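Local coordinates for protein coproheme decarboxylase (Thermus thermophilus, PDB 1VDH) that catalyses the hydrogen peroxide-dependent, stepwise decarboxylation of coproheme to heme b, the last step of coproporphyrin-dependent heme biosynthesis, at residues A[15-29]-A[98-112]. Numbering follows the deposited sequence.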
ATOM      1  N   TRP A  15     -22.056   8.749 -22.129  1.00 10.01           N
ATOM      2  CA  TRP A  15     -22.420   9.089 -20.757  1.00  9.03           C
ATOM      3  C   TRP A  15     -21.240   8.992 -19.797  1.00  8.23           C
ATOM      4  O   TRP A  15     -20.323   8.189 -19.996  1.00  7.58           O
ATOM      5  CB  TRP A  15     -23.525   8.157 -20.247  1.00 10.61           C
ATOM      6  CG  TRP A  15     -24.928   8.555 -20.610  1.00 11.63           C
ATOM      7  CD1 TRP A  15     -25.356   9.777 -21.060  1.00 14.52           C
ATOM      8  CD2 TRP A  15     -26.095   7.728 -20.528  1.00 12.01           C
ATOM      9  NE1 TRP A  15     -26.720   9.759 -21.256  1.00 13.74           N
ATOM     10  CE2 TRP A  15     -27.197   8.512 -20.939  1.00 12.73           C
ATOM     11  CE3 TRP A  15     -26.318   6.395 -20.148  1.00 12.34           C
ATOM     12  CZ2 TRP A  15     -28.501   8.009 -20.982  1.00 12.73           C
ATOM     13  CZ3 TRP A  15     -27.616   5.893 -20.190  1.00 11.42           C
ATOM     14  CH2 TRP A  15     -28.691   6.701 -20.606  1.00  9.95           C
ATOM     15  N   HIS A  16     -21.264   9.835 -18.769  1.00  8.88           N
ATOM     16  CA  HIS A  16     -20.242   9.832 -17.730  1.00  7.10           C
ATOM     17  C   HIS A  16     -20.687   8.750 -16.758  1.00  8.28           C
ATOM     18  O   HIS A  16     -21.881   8.513 -16.592  1.00  6.08           O
ATOM     19  CB  HIS A  16     -20.166  11.189 -17.038  1.00  6.80           C
ATOM     20  CG  HIS A  16     -19.611  12.270 -17.912  1.00  7.50           C
ATOM     21  ND1 HIS A  16     -18.685  13.188 -17.464  1.00  7.00           N
ATOM     22  CD2 HIS A  16     -19.837  12.566 -19.214  1.00  6.46           C
ATOM     23  CE1 HIS A  16     -18.368  14.005 -18.452  1.00  7.98           C
ATOM     24  NE2 HIS A  16     -19.052  13.649 -19.524  1.00  7.82           N
ATOM     25  N   VAL A  17     -19.724   8.089 -16.128  1.00  8.44           N
ATOM     26  CA  VAL A  17     -20.017   6.987 -15.229  1.00  6.99           C
ATOM     27  C   VAL A  17     -19.368   7.112 -13.859  1.00  7.90           C
ATOM     28  O   VAL A  17     -18.199   7.478 -13.744  1.00  9.31           O
ATOM     29  CB  VAL A  17     -19.517   5.652 -15.842  1.00  6.81           C
ATOM     30  CG1 VAL A  17     -20.039   4.473 -15.047  1.00  3.95           C
ATOM     31  CG2 VAL A  17     -19.918   5.546 -17.312  1.00  7.42           C
ATOM     32  N   LEU A  18     -20.128   6.775 -12.824  1.00  6.98           N
ATOM     33  CA  LEU A  18     -19.598   6.793 -11.471  1.00  7.98           C
ATOM     34  C   LEU A  18     -19.876   5.472 -10.764  1.00  8.54           C
ATOM     35  O   LEU A  18     -21.025   5.029 -10.677  1.00  8.53           O
ATOM     36  CB  LEU A  18     -20.183   7.940 -10.640  1.00  8.19           C
ATOM     37  CG  LEU A  18     -19.767   7.920  -9.158  1.00 12.03           C
ATOM     38  CD1 LEU A  18     -18.264   8.166  -9.026  1.00 10.22           C
ATOM     39  CD2 LEU A  18     -20.543   8.966  -8.369  1.00  9.46           C
ATOM     40  N   HIS A  19     -18.807   4.813 -10.331  1.00  7.35           N
ATOM     41  CA  HIS A  19     -18.929   3.582  -9.561  1.00  7.06           C
ATOM     42  C   HIS A  19     -18.715   4.044  -8.132  1.00  6.60           C
ATOM     43  O   HIS A  19     -17.679   4.623  -7.812  1.00  7.27           O
ATOM     44  CB  HIS A  19     -17.847   2.569  -9.933  1.00  4.77           C
ATOM     45  CG  HIS A  19     -18.141   1.809 -11.183  1.00  5.32           C
ATOM     46  ND1 HIS A  19     -17.934   2.338 -12.439  1.00  4.91           N
ATOM     47  CD2 HIS A  19     -18.619   0.558 -11.373  1.00  4.31           C
ATOM     48  CE1 HIS A  19     -18.269   1.442 -13.348  1.00  5.30           C
ATOM     49  NE2 HIS A  19     -18.689   0.355 -12.728  1.00  2.78           N
ATOM     50  N   ASP A  20     -19.704   3.810  -7.282  1.00  7.30           N
ATOM     51  CA  ASP A  20     -19.620   4.223  -5.892  1.00  7.38           C
ATOM     52  C   ASP A  20     -19.760   2.985  -5.018  1.00  7.95           C
ATOM     53  O   ASP A  20     -20.870   2.491  -4.803  1.00  7.14           O
ATOM     54  CB  ASP A  20     -20.739   5.241  -5.598  1.00  8.92           C
ATOM     55  CG  ASP A  20     -20.646   5.862  -4.205  1.00  9.26           C
ATOM     56  OD1 ASP A  20     -19.933   5.338  -3.319  1.00  7.00           O
ATOM     57  OD2 ASP A  20     -21.317   6.890  -3.992  1.00 10.89           O
ATOM     58  N   PHE A  21     -18.623   2.471  -4.555  1.00  6.43           N
ATOM     59  CA  PHE A  21     -18.583   1.293  -3.691  1.00  6.29           C
ATOM     60  C   PHE A  21     -18.545   1.699  -2.226  1.00  5.98           C
ATOM     61  O   PHE A  21     -17.708   2.510  -1.819  1.00  7.41           O
ATOM     62  CB  PHE A  21     -17.338   0.444  -3.984  1.00  5.59           C
ATOM     63  CG  PHE A  21     -17.351  -0.217  -5.329  1.00  4.61           C
ATOM     64  CD1 PHE A  21     -17.985  -1.442  -5.508  1.00  5.90           C
ATOM     65  CD2 PHE A  21     -16.688   0.363  -6.407  1.00  6.68           C
ATOM     66  CE1 PHE A  21     -17.958  -2.085  -6.735  1.00  6.31           C
ATOM     67  CE2 PHE A  21     -16.654  -0.271  -7.644  1.00  8.20           C
ATOM     68  CZ  PHE A  21     -17.289  -1.498  -7.811  1.00  7.18           C
ATOM     69  N   ARG A  22     -19.409   1.088  -1.423  1.00  5.77           N
ATOM     70  CA  ARG A  22     -19.461   1.388  -0.001  1.00  6.64           C
ATOM     71  C   ARG A  22     -19.573   0.121   0.833  1.00  7.21           C
ATOM     72  O   ARG A  22     -20.019  -0.926   0.343  1.00  6.15           O
ATOM     73  CB  ARG A  22     -20.648   2.307   0.308  1.00  8.55           C
ATOM     74  CG  ARG A  22     -20.724   3.513  -0.608  1.00  9.11           C
ATOM     75  CD  ARG A  22     -20.922   4.800   0.152  1.00  8.24           C
ATOM     76  NE  ARG A  22     -21.044   5.915  -0.780  1.00  9.24           N
ATOM     77  CZ  ARG A  22     -21.272   7.174  -0.429  1.00  7.49           C
ATOM     78  NH1 ARG A  22     -21.402   7.498   0.851  1.00  8.69           N
ATOM     79  NH2 ARG A  22     -21.392   8.101  -1.366  1.00  6.81           N
ATOM     80  N   LEU A  23     -19.118   0.218   2.078  1.00  5.23           N
ATOM     81  CA  LEU A  23     -19.176  -0.890   3.024  1.00  6.68           C
ATOM     82  C   LEU A  23     -20.269  -0.579   4.035  1.00  7.33           C
ATOM     83  O   LEU A  23     -20.416   0.565   4.475  1.00  8.07           O
ATOM     84  CB  LEU A  23     -17.841  -1.054   3.751  1.00  5.48           C
ATOM     85  CG  LEU A  23     -16.702  -1.712   2.970  1.00  6.43           C
ATOM     86  CD1 LEU A  23     -15.403  -1.498   3.723  1.00  7.65           C
ATOM     87  CD2 LEU A  23     -16.986  -3.213   2.781  1.00  2.68           C
ATOM     88  N   LEU A  24     -21.038  -1.596   4.402  1.00  7.86           N
ATOM     89  CA  LEU A  24     -22.113  -1.419   5.365  1.00  7.52           C
ATOM     90  C   LEU A  24     -21.641  -1.707   6.786  1.00  8.72           C
ATOM     91  O   LEU A  24     -20.947  -2.693   7.039  1.00  9.80           O
ATOM     92  CB  LEU A  24     -23.291  -2.332   5.013  1.00  8.10           C
ATOM     93  CG  LEU A  24     -24.463  -2.367   6.003  1.00  7.67           C
ATOM     94  CD1 LEU A  24     -25.198  -1.031   5.997  1.00  7.42           C
ATOM     95  CD2 LEU A  24     -25.410  -3.503   5.640  1.00  7.03           C
ATOM     96  N   ASP A  25     -21.960  -0.806   7.706  1.00 10.36           N
ATOM     97  CA  ASP A  25     -21.609  -1.022   9.100  1.00 10.80           C
ATOM     98  C   ASP A  25     -22.762  -1.883   9.628  1.00 10.53           C
ATOM     99  O   ASP A  25     -23.758  -1.360  10.136  1.00  9.04           O
ATOM    100  CB  ASP A  25     -21.529   0.309   9.857  1.00 15.04           C
ATOM    101  CG  ASP A  25     -21.010   0.147  11.288  1.00 18.13           C
ATOM    102  OD1 ASP A  25     -21.085  -0.968  11.849  1.00 19.44           O
ATOM    103  OD2 ASP A  25     -20.531   1.148  11.856  1.00 22.84           O
ATOM    104  N   PHE A  26     -22.632  -3.197   9.452  1.00  9.60           N
ATOM    105  CA  PHE A  26     -23.650  -4.159   9.882  1.00 10.63           C
ATOM    106  C   PHE A  26     -24.073  -4.004  11.338  1.00 10.88           C
ATOM    107  O   PHE A  26     -25.264  -3.919  11.631  1.00 11.52           O
ATOM    108  CB  PHE A  26     -23.174  -5.599   9.644  1.00 10.70           C
ATOM    109  CG  PHE A  26     -23.300  -6.056   8.219  1.00 11.39           C
ATOM    110  CD1 PHE A  26     -22.353  -5.690   7.267  1.00 11.91           C
ATOM    111  CD2 PHE A  26     -24.367  -6.859   7.828  1.00 11.07           C
ATOM    112  CE1 PHE A  26     -22.469  -6.115   5.942  1.00 12.36           C
ATOM    113  CE2 PHE A  26     -24.495  -7.289   6.507  1.00 12.88           C
ATOM    114  CZ  PHE A  26     -23.544  -6.916   5.560  1.00 12.56           C
ATOM    115  N   ALA A  27     -23.094  -3.975  12.239  1.00 11.90           N
ATOM    116  CA  ALA A  27     -23.351  -3.841  13.667  1.00 13.59           C
ATOM    117  C   ALA A  27     -24.219  -2.631  14.000  1.00 15.47           C
ATOM    118  O   ALA A  27     -25.202  -2.753  14.733  1.00 15.19           O
ATOM    119  CB  ALA A  27     -22.036  -3.771  14.434  1.00 15.09           C
ATOM    120  N   ARG A  28     -23.860  -1.468  13.459  1.00 14.57           N
ATOM    121  CA  ARG A  28     -24.617  -0.246  13.713  1.00 17.06           C
ATOM    122  C   ARG A  28     -25.996  -0.242  13.070  1.00 16.06           C
ATOM    123  O   ARG A  28     -26.967   0.182  13.690  1.00 15.67           O
ATOM    124  CB  ARG A  28     -23.840   0.986  13.253  1.00 19.90           C
ATOM    125  CG  ARG A  28     -22.859   1.532  14.279  1.00 25.91           C
ATOM    126  CD  ARG A  28     -23.199   2.976  14.630  1.00 32.24           C
ATOM    127  NE  ARG A  28     -23.169   3.855  13.459  1.00 35.74           N
ATOM    128  CZ  ARG A  28     -23.966   4.907  13.283  1.00 37.94           C
ATOM    129  NH1 ARG A  28     -23.856   5.642  12.186  1.00 39.83           N
ATOM    130  NH2 ARG A  28     -24.880   5.222  14.194  1.00 38.66           N
ATOM    131  N   TRP A  29     -26.079  -0.711  11.829  1.00 13.79           N
ATOM    132  CA  TRP A  29     -27.350  -0.742  11.121  1.00 14.25           C
ATOM    133  C   TRP A  29     -28.373  -1.680  11.757  1.00 15.96           C
ATOM    134  O   TRP A  29     -29.501  -1.275  12.040  1.00 17.15           O
ATOM    135  CB  TRP A  29     -27.146  -1.130   9.656  1.00 11.31           C
ATOM    136  CG  TRP A  29     -28.440  -1.314   8.920  1.00 10.33           C
ATOM    137  CD1 TRP A  29     -28.997  -2.496   8.521  1.00 10.55           C
ATOM    138  CD2 TRP A  29     -29.345  -0.284   8.507  1.00  9.70           C
ATOM    139  NE1 TRP A  29     -30.196  -2.266   7.886  1.00 10.70           N
ATOM    140  CE2 TRP A  29     -30.432  -0.917   7.861  1.00  9.59           C
ATOM    141  CE3 TRP A  29     -29.343   1.115   8.618  1.00  9.38           C
ATOM    142  CZ2 TRP A  29     -31.506  -0.199   7.324  1.00  9.60           C
ATOM    143  CZ3 TRP A  29     -30.415   1.829   8.081  1.00 10.84           C
ATOM    144  CH2 TRP A  29     -31.479   1.169   7.444  1.00  9.89           C
ATOM    145  N   PHE A  98     -29.133   6.957   5.553  1.00 10.57           N
ATOM    146  CA  PHE A  98     -28.626   5.609   5.313  1.00 10.70           C
ATOM    147  C   PHE A  98     -27.096   5.599   5.228  1.00 11.30           C
ATOM    148  O   PHE A  98     -26.451   4.677   5.729  1.00  9.82           O
ATOM    149  CB  PHE A  98     -29.231   5.015   4.035  1.00 10.14           C
ATOM    150  CG  PHE A  98     -28.765   3.611   3.744  1.00 12.94           C
ATOM    151  CD1 PHE A  98     -28.998   2.583   4.655  1.00 11.82           C
ATOM    152  CD2 PHE A  98     -28.064   3.323   2.576  1.00 10.64           C
ATOM    153  CE1 PHE A  98     -28.537   1.288   4.410  1.00 13.23           C
ATOM    154  CE2 PHE A  98     -27.599   2.030   2.321  1.00 12.98           C
ATOM    155  CZ  PHE A  98     -27.835   1.012   3.242  1.00 11.07           C
ATOM    156  N   ALA A  99     -26.528   6.639   4.619  1.00 10.92           N
ATOM    157  CA  ALA A  99     -25.079   6.760   4.469  1.00 10.46           C
ATOM    158  C   ALA A  99     -24.340   6.888   5.803  1.00 11.97           C
ATOM    159  O   ALA A  99     -23.116   6.761   5.852  1.00 10.85           O
ATOM    160  CB  ALA A  99     -24.739   7.931   3.567  1.00 11.93           C
ATOM    161  N   ARG A 100     -25.069   7.177   6.880  1.00 13.53           N
ATOM    162  CA  ARG A 100     -24.444   7.281   8.198  1.00 13.34           C
ATOM    163  C   ARG A 100     -23.956   5.890   8.605  1.00 12.19           C
ATOM    164  O   ARG A 100     -23.097   5.752   9.472  1.00 11.26           O
ATOM    165  CB  ARG A 100     -25.435   7.801   9.248  1.00 17.32           C
ATOM    166  CG  ARG A 100     -26.024   9.174   8.954  1.00 22.96           C
ATOM    167  CD  ARG A 100     -26.901   9.659  10.110  1.00 27.83           C
ATOM    168  NE  ARG A 100     -27.801  10.748   9.725  1.00 33.40           N
ATOM    169  CZ  ARG A 100     -27.411  11.948   9.296  1.00 36.48           C
ATOM    170  NH1 ARG A 100     -28.317  12.863   8.973  1.00 39.34           N
ATOM    171  NH2 ARG A 100     -26.123  12.243   9.190  1.00 37.39           N
ATOM    172  N   TYR A 101     -24.519   4.865   7.966  1.00 10.39           N
ATOM    173  CA  TYR A 101     -24.159   3.477   8.237  1.00 10.44           C
ATOM    174  C   TYR A 101     -23.268   2.906   7.129  1.00 10.31           C
ATOM    175  O   TYR A 101     -23.059   1.694   7.052  1.00 10.27           O
ATOM    176  CB  TYR A 101     -25.429   2.629   8.372  1.00 12.97           C
ATOM    177  CG  TYR A 101     -26.395   3.165   9.403  1.00 13.27           C
ATOM    178  CD1 TYR A 101     -26.329   2.745  10.730  1.00 14.49           C
ATOM    179  CD2 TYR A 101     -27.362   4.108   9.055  1.00 13.64           C
ATOM    180  CE1 TYR A 101     -27.201   3.254  11.691  1.00 16.79           C
ATOM    181  CE2 TYR A 101     -28.238   4.625  10.008  1.00 16.06           C
ATOM    182  CZ  TYR A 101     -28.151   4.193  11.323  1.00 16.73           C
ATOM    183  OH  TYR A 101     -29.011   4.697  12.272  1.00 19.53           O
ATOM    184  N   LEU A 102     -22.751   3.784   6.276  1.00  8.63           N
ATOM    185  CA  LEU A 102     -21.884   3.367   5.177  1.00  9.52           C
ATOM    186  C   LEU A 102     -20.515   4.024   5.213  1.00  8.98           C
ATOM    187  O   LEU A 102     -20.353   5.143   5.710  1.00  9.05           O
ATOM    188  CB  LEU A 102     -22.529   3.690   3.825  1.00  9.27           C
ATOM    189  CG  LEU A 102     -23.876   3.053   3.488  1.00  8.09           C
ATOM    190  CD1 LEU A 102     -24.344   3.576   2.136  1.00  8.89           C
ATOM    191  CD2 LEU A 102     -23.751   1.534   3.480  1.00  7.66           C
ATOM    192  N   GLY A 103     -19.536   3.314   4.669  1.00  8.39           N
ATOM    193  CA  GLY A 103     -18.182   3.823   4.581  1.00 10.31           C
ATOM    194  C   GLY A 103     -17.778   3.664   3.124  1.00 10.77           C
ATOM    195  O   GLY A 103     -18.027   2.608   2.536  1.00 11.33           O
ATOM    196  N   ARG A 104     -17.200   4.697   2.518  1.00  9.75           N
ATOM    197  CA  ARG A 104     -16.779   4.596   1.118  1.00 11.29           C
ATOM    198  C   ARG A 104     -15.521   3.740   1.063  1.00 10.64           C
ATOM    199  O   ARG A 104     -14.545   4.023   1.755  1.00 11.93           O
ATOM    200  CB  ARG A 104     -16.482   5.974   0.516  1.00 12.61           C
ATOM    201  CG  ARG A 104     -17.649   6.944   0.515  1.00 14.44           C
ATOM    202  CD  ARG A 104     -17.395   8.119  -0.439  1.00 16.15           C
ATOM    203  NE  ARG A 104     -17.515   7.717  -1.842  1.00 16.35           N
ATOM    204  CZ  ARG A 104     -17.662   8.564  -2.858  1.00 15.75           C
ATOM    205  NH1 ARG A 104     -17.699   9.875  -2.643  1.00 16.41           N
ATOM    206  NH2 ARG A 104     -17.823   8.102  -4.089  1.00 16.27           N
ATOM    207  N   SER A 105     -15.540   2.692   0.248  1.00  9.57           N
ATOM    208  CA  SER A 105     -14.380   1.811   0.155  1.00  9.70           C
ATOM    209  C   SER A 105     -13.604   1.940  -1.152  1.00 10.00           C
ATOM    210  O   SER A 105     -12.396   1.710  -1.181  1.00  9.71           O
ATOM    211  CB  SER A 105     -14.791   0.355   0.390  1.00  8.58           C
ATOM    212  OG  SER A 105     -15.699  -0.090  -0.600  1.00  6.41           O
ATOM    213  N   TYR A 106     -14.304   2.281  -2.230  1.00  8.45           N
ATOM    214  CA  TYR A 106     -13.680   2.445  -3.542  1.00  7.46           C
ATOM    215  C   TYR A 106     -14.638   3.212  -4.449  1.00  6.52           C
ATOM    216  O   TYR A 106     -15.828   3.335  -4.148  1.00  8.04           O
ATOM    217  CB  TYR A 106     -13.355   1.070  -4.158  1.00  7.86           C
ATOM    218  CG  TYR A 106     -12.423   1.122  -5.356  1.00  9.90           C
ATOM    219  CD1 TYR A 106     -11.092   1.514  -5.214  1.00 11.46           C
ATOM    220  CD2 TYR A 106     -12.873   0.782  -6.634  1.00 10.04           C
ATOM    221  CE1 TYR A 106     -10.229   1.569  -6.316  1.00 12.87           C
ATOM    222  CE2 TYR A 106     -12.020   0.833  -7.741  1.00 11.36           C
ATOM    223  CZ  TYR A 106     -10.704   1.225  -7.572  1.00 13.35           C
ATOM    224  OH  TYR A 106      -9.858   1.266  -8.658  1.00 16.31           O
ATOM    225  N   SER A 107     -14.112   3.744  -5.545  1.00  6.05           N
ATOM    226  CA  SER A 107     -14.923   4.489  -6.501  1.00  5.83           C
ATOM    227  C   SER A 107     -14.159   4.622  -7.804  1.00  7.06           C
ATOM    228  O   SER A 107     -12.954   4.370  -7.853  1.00  5.49           O
ATOM    229  CB  SER A 107     -15.268   5.888  -5.963  1.00  4.54           C
ATOM    230  OG  SER A 107     -14.150   6.756  -6.027  1.00  5.69           O
ATOM    231  N   PHE A 108     -14.864   5.013  -8.861  1.00  5.68           N
ATOM    232  CA  PHE A 108     -14.237   5.188 -10.159  1.00  7.85           C
ATOM    233  C   PHE A 108     -15.070   6.143 -10.996  1.00  8.31           C
ATOM    234  O   PHE A 108     -16.292   6.003 -11.083  1.00  9.23           O
ATOM    235  CB  PHE A 108     -14.103   3.846 -10.887  1.00  7.49           C
ATOM    236  CG  PHE A 108     -13.032   3.833 -11.949  1.00  6.80           C
ATOM    237  CD1 PHE A 108     -11.687   3.847 -11.595  1.00  6.69           C
ATOM    238  CD2 PHE A 108     -13.369   3.803 -13.301  1.00  5.40           C
ATOM    239  CE1 PHE A 108     -10.688   3.832 -12.571  1.00  5.23           C
ATOM    240  CE2 PHE A 108     -12.381   3.787 -14.284  1.00  6.47           C
ATOM    241  CZ  PHE A 108     -11.034   3.801 -13.919  1.00  4.68           C
ATOM    242  N   TYR A 109     -14.413   7.158 -11.541  1.00  7.63           N
ATOM    243  CA  TYR A 109     -15.080   8.129 -12.395  1.00  9.09           C
ATOM    244  C   TYR A 109     -14.537   7.931 -13.805  1.00  9.32           C
ATOM    245  O   TYR A 109     -13.325   7.985 -14.028  1.00  9.43           O
ATOM    246  CB  TYR A 109     -14.831   9.561 -11.915  1.00  7.74           C
ATOM    247  CG  TYR A 109     -15.290  10.610 -12.907  1.00  8.28           C
ATOM    248  CD1 TYR A 109     -14.452  11.664 -13.269  1.00  7.77           C
ATOM    249  CD2 TYR A 109     -16.553  10.532 -13.507  1.00  7.96           C
ATOM    250  CE1 TYR A 109     -14.854  12.614 -14.204  1.00  8.53           C
ATOM    251  CE2 TYR A 109     -16.963  11.478 -14.446  1.00  8.36           C
ATOM    252  CZ  TYR A 109     -16.107  12.517 -14.788  1.00  8.04           C
ATOM    253  OH  TYR A 109     -16.496  13.461 -15.716  1.00  7.33           O
ATOM    254  N   SER A 110     -15.443   7.703 -14.752  1.00  8.99           N
ATOM    255  CA  SER A 110     -15.049   7.472 -16.129  1.00  8.75           C
ATOM    256  C   SER A 110     -16.124   7.931 -17.107  1.00  9.52           C
ATOM    257  O   SER A 110     -17.207   8.347 -16.696  1.00  9.16           O
ATOM    258  CB  SER A 110     -14.761   5.983 -16.330  1.00  8.36           C
ATOM    259  OG  SER A 110     -15.917   5.207 -16.053  1.00  7.81           O
ATOM    260  N   VAL A 111     -15.816   7.850 -18.401  1.00  8.42           N
ATOM    261  CA  VAL A 111     -16.748   8.249 -19.453  1.00  7.10           C
ATOM    262  C   VAL A 111     -16.859   7.137 -20.497  1.00  5.50           C
ATOM    263  O   VAL A 111     -15.842   6.674 -21.014  1.00  6.09           O
ATOM    264  CB  VAL A 111     -16.278   9.555 -20.158  1.00  8.72           C
ATOM    265  CG1 VAL A 111     -17.243   9.933 -21.272  1.00  8.64           C
ATOM    266  CG2 VAL A 111     -16.175  10.702 -19.154  1.00  7.55           C
ATOM    267  N   VAL A 112     -18.085   6.703 -20.792  1.00  6.91           N
ATOM    268  CA  VAL A 112     -18.314   5.649 -21.789  1.00  6.05           C
ATOM    269  C   VAL A 112     -17.520   5.996 -23.041  1.00  8.84           C
ATOM    270  O   VAL A 112     -17.637   7.099 -23.583  1.00  8.35           O
ATOM    271  CB  VAL A 112     -19.821   5.480 -22.118  1.00  7.86           C
ATOM    272  CG1 VAL A 112     -20.013   4.505 -23.281  1.00  5.58           C
ATOM    273  CG2 VAL A 112     -20.556   4.951 -20.888  1.00  4.99           C
TER
HETATM  274  O   HOH W   1     -16.849   4.648 -13.416  1.00  6.10           O
HETATM  275  O   HOH W   2     -17.263   5.252  -2.902  1.00 15.21           O
HETATM  276  O   HOH W   3     -20.788   6.925   3.697  1.00 16.60           O
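Val17 and Ser110, His19 and Phe108, and Leu23 and Gly103 form hydrogen-bonded antiparallel pairs between strands 15-24 and 102-112; His19 N to Phe108 O, at 172°, is nearly straight. The register slips by one at Phe21, whose O accepts from Ser105 N (3.0 Å) and weakly from Tyr106 N: a classic beta bulge.

Charged groups gather on the face bearing Asp20, Arg22 and Arg104. Arg22 grips the Asp20 carboxylate side-on, NE to OD1 and NH2 to OD2 (2.9 Å), which fixes its guanidinium plane. The Arg104 guanidinium stacks on that of Arg22, planes 13° apart, while Arg104 NH2 makes a long salt bridge to Asp20 OD1 (3.6 Å) and another to Glu90 of helix 83-95. The shared carboxylate probably offsets the like charges. A water accepts from Arg104 NE and lies close to Asp20 OD1 and Tyr106 O.

On the same face, Tyr109 holds CG anti to its own N (chi1 170°), carrying the ring toward His16, where OH and His16 ND1 share a hydrogen bond (2.8 Å); Val111 CG2 sits over the imidazole centre, a CH-pi contact.

Beyond the strand ends, the Tyr101 ring is sandwiched: the Arg28 guanidinium lies flat over one face, its NH1 also bonding Arg100 O (2.8 Å), and the Trp29 edge meets the other, with CE3 3.6 Å from Tyr101 CD2. Phe98 in turn points its edge at the Trp29 face. Asp25 OD1 N-caps helix 26-31, accepting from Arg28 N.

Helix 83-95 covers the His16-Leu18-Asp20 face; on the other, Tyr106 approaches Pro146, a predicted coproheme-binding residue. Such helix-backed antiparallel strands characterise the dimeric alpha-beta barrel of the chlorite dismutase family.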